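Local structure of uncharacterized protein (Bacteroides fragilis, 3NNG) at residues G55-A59 / P145-T149. The protein is of unknown function but carries a calcium-bound F5/8 type C (discoidin-like) domain, a beta-sandwich module that in relatives often binds carbohydrates or lipids. The protein carries 1 engineered substitution. Numbering follows the deposited sequence.
Sequences GVANA and PDNYT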
loop_
_atom_site.group_PDB
_atom_site.type_symbol
_atom_site.label_atom_id
_atom_site.label_comp_id
_atom_site.label_asym_id
_atom_site.label_seq_id
_atom_site.Cartn_x
_atom_site.Cartn_y
_atom_site.Cartn_z
ATOM N N GLY A 55 -1.668 10.290 -10.358
ATOM C CA GLY A 55 -2.587 9.188 -10.605
ATOM C C GLY A 55 -2.373 8.598 -11.988
ATOM O O GLY A 55 -1.554 9.104 -12.741
ATOM N N VAL A 56 -3.087 7.528 -12.326
ATOM C CA VAL A 56 -2.895 6.872 -13.622
ATOM C C VAL A 56 -3.237 7.756 -14.814
ATOM O O VAL A 56 -2.705 7.550 -15.901
ATOM C CB VAL A 56 -3.706 5.578 -13.761
ATOM C CG1 VAL A 56 -3.243 4.531 -12.755
ATOM C CG2 VAL A 56 -5.203 5.861 -13.584
ATOM N N ALA A 57 -4.143 8.711 -14.631
ATOM C CA ALA A 57 -4.647 9.480 -15.768
ATOM C C ALA A 57 -3.589 10.425 -16.302
ATOM O O ALA A 57 -3.494 10.655 -17.508
ATOM C CB ALA A 57 -5.880 10.269 -15.372
ATOM N N ASN A 58 -2.799 10.969 -15.383
ATOM C CA ASN A 58 -1.729 11.881 -15.723
ATOM C C ASN A 58 -0.503 11.098 -16.186
ATOM O O ASN A 58 -0.144 11.103 -17.369
ATOM C CB ASN A 58 -1.386 12.755 -14.508
ATOM C CG ASN A 58 -2.581 13.578 -14.010
ATOM O OD1 ASN A 58 -3.703 13.420 -14.490
ATOM N ND2 ASN A 58 -2.339 14.460 -13.048
ATOM N N ALA A 59 0.103 10.380 -15.245
ATOM C CA ALA A 59 1.401 9.756 -15.459
ATOM C C ALA A 59 1.345 8.407 -16.170
ATOM O O ALA A 59 2.380 7.825 -16.467
ATOM C CB ALA A 59 2.140 9.621 -14.122
ATOM N N PRO A 145 -8.316 7.809 -6.806
ATOM C CA PRO A 145 -8.514 8.767 -7.901
ATOM C C PRO A 145 -7.402 8.671 -8.939
ATOM O O PRO A 145 -6.311 8.212 -8.603
ATOM C CB PRO A 145 -8.487 10.132 -7.195
ATOM C CG PRO A 145 -7.818 9.901 -5.907
ATOM C CD PRO A 145 -8.130 8.482 -5.510
ATOM N N ASP A 146 -7.676 9.078 -10.182
ATOM C CA ASP A 146 -6.688 8.941 -11.256
ATOM C C ASP A 146 -5.892 10.208 -11.566
ATOM O O ASP A 146 -5.066 10.224 -12.482
ATOM C CB ASP A 146 -7.306 8.345 -12.534
ATOM C CG ASP A 146 -8.356 9.241 -13.176
ATOM O OD1 ASP A 146 -8.459 10.443 -12.838
ATOM O OD2 ASP A 146 -9.091 8.719 -14.039
ATOM N N ASN A 147 -6.129 11.269 -10.804
ATOM C CA ASN A 147 -5.349 12.483 -11.006
ATOM C C ASN A 147 -4.135 12.545 -10.075
ATOM O O ASN A 147 -2.999 12.686 -10.535
ATOM C CB ASN A 147 -6.210 13.756 -10.926
ATOM C CG ASN A 147 -7.042 13.840 -9.649
ATOM O OD1 ASN A 147 -7.169 12.869 -8.894
ATOM N ND2 ASN A 147 -7.615 15.016 -9.403
ATOM N N TYR A 148 -4.387 12.443 -8.775
ATOM C CA TYR A 148 -3.326 12.402 -7.775
ATOM C C TYR A 148 -3.815 11.548 -6.623
ATOM O O TYR A 148 -4.998 11.563 -6.309
ATOM C CB TYR A 148 -2.990 13.807 -7.273
ATOM C CG TYR A 148 -2.566 14.771 -8.370
ATOM C CD1 TYR A 148 -3.509 15.525 -9.057
ATOM C CD2 TYR A 148 -1.227 14.927 -8.710
ATOM C CE1 TYR A 148 -3.136 16.411 -10.051
ATOM C CE2 TYR A 148 -0.837 15.807 -9.714
ATOM C CZ TYR A 148 -1.800 16.546 -10.381
ATOM O OH TYR A 148 -1.439 17.419 -11.378
ATOM N N THR A 149 -2.915 10.796 -5.996
ATOM C CA THR A 149 -3.273 10.064 -4.791
ATOM C C THR A 149 -2.012 9.620 -4.035
ATOM O O THR A 149 -0.882 9.945 -4.429
ATOM C CB THR A 149 -4.224 8.852 -5.122
ATOM O OG1 THR A 149 -4.797 8.318 -3.920
ATOM C CG2 THR A 149 -3.482 7.737 -5.867
HETATM O O HOH W 1 -4.310 6.396 -10.133
#
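G55, the N-cap residue, and A57, in the first turn of helix 56-59, donate their backbone N-H groups to the loop entering strand 148-159, joining the helix that follows strand 51-54 to the turn before that strand's antiparallel neighbour. G55 N reaches N147 O at 2.7 Å in a nearly straight bond (167° at the hydrogen), yet from above the carbonyl plane rather than along a lone pair. A57 N meets D146 O at 2.8 Å, in the carbonyl plane and on a lone pair. Between them, a water accepts from V56 N (2.8 Å) and can also donate to P145 O, one of several acceptors competing for its protons. D146 O also receives a CA-H...O contact from G55, whose lack of a side chain lets the backbones come this close. V56 CG2 packs on D146 CB at 3.4 Å, while A57 CB sits 3.0 Å from D146 O and touches the carboxylate. With N58 CG anti to the carbonyl carbon (chi1 -59°), the amide stands nearly perpendicular (87°) to the Y148 ring, ND2 over one face and 3.4 Å from CZ; ND2 also comes within 3.1 Å of N147 O, too poorly angled for a hydrogen bond. W54 also meets this ring. N147 OD1 accepts a weak bond from Y148 N. D146 O thus serves A57 N as a capping side chain might, and main-chain polar atoms and a water carry most of this surface contact.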